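Local coordinates for MobB protein homolog (Geobacillus stearothermophilus, PDB 1XJC) that is of uncharacterised function but, as a MobB homologue of the P-loop NTPase clan, probably binds nucleotide in molybdopterin guanine dinucleotide synthesis, at residues Met4-Val9 and Val100-Tyr105; Pro111-Val116 and Ala133-Glu138. One frame throughout, in Å; residues are numbered along the deposited sequence.

Contact 1: residues Met4-Val9 and Val100-Tyr105; sequences MNVWQV and VLVEGY
W7 meets L101 through its stem, W7 CB lying 3.9 Å from the L101 methyl CD2, while its indole is turned from strand 100-103. At the ring's edge and in its plane sits N5 OD1, which takes a weak hydrogen bond from W7 NE1 (3.1 Å); P111 also packs on this tryptophan. The other aromatic ring, that of Y105, turns from 4-9 and makes an edge-to-face pair with H40. Between V6-V9 and V100-E103 the backbones run parallel, and five N-H...O=C bonds zip them from N5 O to G104 N. The bond from W7 N to V100 O is 2.8 Å and almost straight, 170° at the hydrogen. These are neighbouring inner strands of a P-loop NTPase-like sheet: 6-10 leads into a probable Walker A loop, and E103, at the end of its strand, touches K17 of that pattern, a placement consistent with a Walker B strand. On the face of V6, Q8, V100 and V102, beta-branched valines suit the extended chain. With CG1 anti to the backbone nitrogen (chi1 -178°), V6 crosses to V102, its CG1 3.7 Å from V102 CG2. V100 receives the selenomethionine M4, whose bent end brings CE over V100 CG2 in a very close contact of doubtful detail; L89 of helix 85-92 also packs on V100. Q8 runs alongside V102, its CG 3.8 Å from V102 CB, and brings its amide beside the carbonyl oxygens of G104 and Y105. A leucine in place of Q8 would keep an aliphatic stem on V102 but would probably deprive those two oxygens of their polar neighbour. G104 donates its N to V9 O at 3.0 Å, and its positive phi (103°) would jam any CB against the carbonyl oxygen of E103.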
# COMPACT_ATOMS: atom_id res chain seq x y z
N MSE A 4 4.71 13.76 1.49
CA MSE A 4 3.58 12.84 1.87
C MSE A 4 4.10 11.57 2.50
O MSE A 4 5.19 11.09 2.16
CB MSE A 4 2.76 12.44 0.66
CG MSE A 4 1.93 13.53 0.04
SE MSE A 4 0.99 12.79 -1.47
CE MSE A 4 -0.77 12.75 -0.73
N ASN A 5 3.31 11.01 3.40
CA ASN A 5 3.69 9.77 4.06
C ASN A 5 3.13 8.65 3.18
O ASN A 5 2.00 8.21 3.37
CB ASN A 5 3.07 9.72 5.45
CG ASN A 5 3.92 8.95 6.43
OD1 ASN A 5 4.48 7.91 6.09
ND2 ASN A 5 4.00 9.45 7.66
N VAL A 6 3.92 8.20 2.21
CA VAL A 6 3.51 7.15 1.27
C VAL A 6 4.06 5.79 1.62
O VAL A 6 5.26 5.65 1.84
CB VAL A 6 4.00 7.48 -0.16
CG1 VAL A 6 3.51 6.41 -1.15
CG2 VAL A 6 3.53 8.89 -0.57
N TRP A 7 3.20 4.77 1.67
CA TRP A 7 3.64 3.41 1.96
C TRP A 7 3.10 2.46 0.90
O TRP A 7 1.98 2.63 0.43
CB TRP A 7 3.14 2.94 3.34
CG TRP A 7 3.95 3.48 4.48
CD1 TRP A 7 3.97 4.76 4.94
CD2 TRP A 7 4.86 2.74 5.30
NE1 TRP A 7 4.85 4.87 6.00
CE2 TRP A 7 5.41 3.64 6.24
CE3 TRP A 7 5.27 1.40 5.34
CZ2 TRP A 7 6.35 3.25 7.21
CZ3 TRP A 7 6.20 1.00 6.30
CH2 TRP A 7 6.73 1.93 7.22
N GLN A 8 3.88 1.46 0.54
CA GLN A 8 3.45 0.51 -0.46
C GLN A 8 3.14 -0.87 0.09
O GLN A 8 3.73 -1.33 1.08
CB GLN A 8 4.51 0.37 -1.54
CG GLN A 8 4.67 1.56 -2.44
CD GLN A 8 5.80 1.39 -3.41
OE1 GLN A 8 5.71 0.60 -4.37
NE2 GLN A 8 6.90 2.10 -3.17
N VAL A 9 2.20 -1.53 -0.56
CA VAL A 9 1.81 -2.88 -0.21
C VAL A 9 2.05 -3.66 -1.49
O VAL A 9 1.41 -3.40 -2.52
CB VAL A 9 0.32 -2.94 0.20
CG1 VAL A 9 -0.13 -4.41 0.33
CG2 VAL A 9 0.12 -2.20 1.54
N VAL A 100 -0.80 7.77 2.48
CA VAL A 100 -1.19 7.27 1.17
C VAL A 100 -0.70 5.84 1.09
O VAL A 100 0.51 5.57 1.22
CB VAL A 100 -0.54 8.09 -0.00
CG1 VAL A 100 -1.02 7.52 -1.35
CG2 VAL A 100 -0.94 9.56 0.11
N LEU A 101 -1.63 4.91 0.90
CA LEU A 101 -1.27 3.51 0.79
C LEU A 101 -1.34 3.14 -0.68
O LEU A 101 -2.40 3.29 -1.33
CB LEU A 101 -2.23 2.62 1.59
CG LEU A 101 -2.11 2.90 3.09
CD1 LEU A 101 -3.21 2.15 3.84
CD2 LEU A 101 -0.71 2.47 3.60
N VAL A 102 -0.22 2.65 -1.18
CA VAL A 102 -0.09 2.28 -2.58
C VAL A 102 0.06 0.78 -2.75
O VAL A 102 0.98 0.17 -2.19
CB VAL A 102 1.16 2.96 -3.17
CG1 VAL A 102 1.39 2.49 -4.59
CG2 VAL A 102 1.01 4.48 -3.10
N GLU A 103 -0.85 0.18 -3.52
CA GLU A 103 -0.79 -1.25 -3.79
C GLU A 103 -0.13 -1.47 -5.15
O GLU A 103 -0.68 -1.11 -6.19
CB GLU A 103 -2.20 -1.83 -3.77
CG GLU A 103 -2.25 -3.31 -3.47
CD GLU A 103 -3.63 -3.92 -3.63
OE1 GLU A 103 -4.63 -3.32 -3.20
OE2 GLU A 103 -3.71 -5.03 -4.17
N GLY A 104 1.07 -2.06 -5.15
CA GLY A 104 1.77 -2.31 -6.40
C GLY A 104 2.90 -1.31 -6.66
O GLY A 104 3.45 -0.75 -5.71
N TYR A 105 3.24 -1.10 -7.93
CA TYR A 105 4.32 -0.17 -8.33
C TYR A 105 5.60 -0.58 -7.59
O TYR A 105 6.36 0.28 -7.11
CB TYR A 105 3.95 1.26 -7.94
CG TYR A 105 2.65 1.76 -8.55
CD1 TYR A 105 2.62 2.31 -9.84
CD2 TYR A 105 1.45 1.64 -7.86
CE1 TYR A 105 1.40 2.72 -10.42
CE2 TYR A 105 0.25 2.04 -8.42
CZ TYR A 105 0.23 2.58 -9.70
OH TYR A 105 -0.99 2.94 -10.24

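Contact 2: residues Pro111-Val116 and Ala133-Glu138; sequences PKVVLV and AVIAWE
The beta-alpha-beta crossover built from strand 112-116, helix 119-125 and strand 131-136 sets V113-V116 directly beside A133-A136, in parallel. Four backbone hydrogen bonds join the pair, alternating in direction. V114 uses both its groups: its N donates to A133 O at 2.9 Å with 169° at the hydrogen, and its O accepts from I135 N. V116 N donates to I135 O, and V116 O accepts from W137 N at 3.1 Å, a bond that carries the ladder one residue past the second strand. On the face of V114, V116, V134 and A136 the connecting helix closes over the sheet, with W122 against both V116 and V134. A chi1 of -58° sets CG2 of V116 between its own N and carbonyl carbon, from where it reaches two neighbours. V116 CG2 lies 3.8 Å from V134 CG1, crossing it at a slant, and also comes very close to A136 CB, a detail that may be coordinate error; the small side chain of alanine suits a place beside V116. On the other face V113 and L115 pack on helix 17-30, the helix that follows the probable P-loop, where L20 touches both, and I135 reaches L151. Beta-branched valine and isoleucine suit the extended chain here. I135 touches both V113 and L115: its extended chain carries CD1 obliquely across V113, 3.8 Å from V113 CG1, while L115 runs alongside with its CD2 4.1 Å from I135 CB. K112, a buried residue at the start of strand 112-116, has its NZ hydrogen-bonded to the carbonyl oxygens of E108, H110 and A129, and W137, just after strand 131-136, gives a weak NE1 bond to S15 O.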
# COMPACT_ATOMS: atom_id res chain seq x y z
N PRO A 111 8.63 3.25 1.52
CA PRO A 111 8.72 2.11 2.44
C PRO A 111 7.59 1.14 2.11
O PRO A 111 6.46 1.56 1.86
CB PRO A 111 8.58 2.76 3.82
CG PRO A 111 7.82 4.03 3.54
CD PRO A 111 8.48 4.51 2.26
N LYS A 112 7.89 -0.15 2.10
CA LYS A 112 6.87 -1.12 1.74
C LYS A 112 6.73 -2.36 2.61
O LYS A 112 7.68 -2.80 3.30
CB LYS A 112 7.08 -1.57 0.29
CG LYS A 112 8.51 -1.99 -0.05
CD LYS A 112 8.65 -2.41 -1.53
CE LYS A 112 8.31 -1.25 -2.50
NZ LYS A 112 9.33 -0.14 -2.56
N VAL A 113 5.53 -2.90 2.58
CA VAL A 113 5.24 -4.12 3.30
C VAL A 113 5.10 -5.17 2.18
O VAL A 113 4.38 -4.95 1.21
CB VAL A 113 3.92 -4.04 4.08
CG1 VAL A 113 3.62 -5.42 4.72
CG2 VAL A 113 4.02 -2.93 5.15
N VAL A 114 5.81 -6.28 2.32
CA VAL A 114 5.76 -7.31 1.30
C VAL A 114 4.91 -8.49 1.80
O VAL A 114 5.14 -9.00 2.92
CB VAL A 114 7.19 -7.81 0.96
CG1 VAL A 114 7.12 -8.91 -0.11
CG2 VAL A 114 8.07 -6.64 0.48
N LEU A 115 3.92 -8.89 1.01
CA LEU A 115 3.06 -10.01 1.34
C LEU A 115 3.50 -11.20 0.50
O LEU A 115 3.67 -11.09 -0.73
CB LEU A 115 1.59 -9.67 1.09
CG LEU A 115 1.03 -8.78 2.20
CD1 LEU A 115 0.68 -7.44 1.64
CD2 LEU A 115 -0.19 -9.44 2.85
N VAL A 116 3.70 -12.34 1.15
CA VAL A 116 4.16 -13.53 0.45
C VAL A 116 3.37 -14.77 0.83
O VAL A 116 3.09 -15.00 2.01
CB VAL A 116 5.68 -13.79 0.73
CG1 VAL A 116 6.53 -12.57 0.30
CG2 VAL A 116 5.91 -14.08 2.19
N ALA A 133 8.69 -4.62 6.28
CA ALA A 133 8.09 -5.77 6.95
C ALA A 133 7.55 -6.72 5.92
O ALA A 133 7.32 -6.33 4.77
CB ALA A 133 6.95 -5.33 7.89
N VAL A 134 7.35 -7.96 6.37
CA VAL A 134 6.82 -9.03 5.55
C VAL A 134 5.65 -9.65 6.31
O VAL A 134 5.73 -9.84 7.53
CB VAL A 134 7.86 -10.17 5.34
CG1 VAL A 134 7.26 -11.28 4.44
CG2 VAL A 134 9.16 -9.60 4.71
N ILE A 135 4.56 -9.92 5.60
CA ILE A 135 3.40 -10.57 6.19
C ILE A 135 3.24 -11.80 5.30
O ILE A 135 3.11 -11.69 4.08
CB ILE A 135 2.15 -9.65 6.16
CG1 ILE A 135 2.41 -8.41 7.03
CG2 ILE A 135 0.92 -10.43 6.63
CD1 ILE A 135 1.28 -7.35 7.03
N ALA A 136 3.27 -12.99 5.91
CA ALA A 136 3.25 -14.22 5.13
C ALA A 136 2.27 -15.29 5.53
O ALA A 136 1.73 -15.27 6.64
CB ALA A 136 4.66 -14.82 5.15
N TRP A 137 2.07 -16.25 4.62
CA TRP A 137 1.17 -17.38 4.85
C TRP A 137 1.89 -18.43 5.70
O TRP A 137 1.25 -19.20 6.40
CB TRP A 137 0.82 -18.07 3.53
CG TRP A 137 -0.16 -17.43 2.62
CD1 TRP A 137 -0.43 -16.10 2.47
CD2 TRP A 137 -0.91 -18.11 1.61
NE1 TRP A 137 -1.29 -15.91 1.41
CE2 TRP A 137 -1.60 -17.12 0.86
CE3 TRP A 137 -1.06 -19.46 1.25
CZ2 TRP A 137 -2.42 -17.45 -0.22
CZ3 TRP A 137 -1.88 -19.77 0.17
CH2 TRP A 137 -2.55 -18.77 -0.55
N GLU A 138 3.21 -18.48 5.58
CA GLU A 138 4.04 -19.45 6.30
C GLU A 138 5.38 -18.83 6.65
O GLU A 138 5.72 -17.77 6.14
CB GLU A 138 4.27 -20.69 5.43
CG GLU A 138 4.75 -20.38 4.01
CD GLU A 138 5.44 -21.56 3.35
OE1 GLU A 138 5.13 -22.71 3.72
OE2 GLU A 138 6.28 -21.33 2.44

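Overall arrangement
Both contacts lie in one parallel six-stranded sheet, with centres about 14 Å apart. Across it the four strands run 99-103, 6-10, 112-116, 131-136, so the contacts meet where strand 6-10 borders 112-116: Q8 N and O probably bond to P111 O and V113 N, and V9 CG1 packs on L115 CD1. Along the chain contact 1 closes before contact 2 opens, strand 112-116 following 99-103. Contact 1 spans 90 intervening residues, whereas contact 2 closes a single crossover. The probable P-loop follows strand 6-10 and precedes helix 17-30, hence lies at that strand's C-terminal end; the helix packs on side chains of both contacts, consistent with a P-loop NTPase fold.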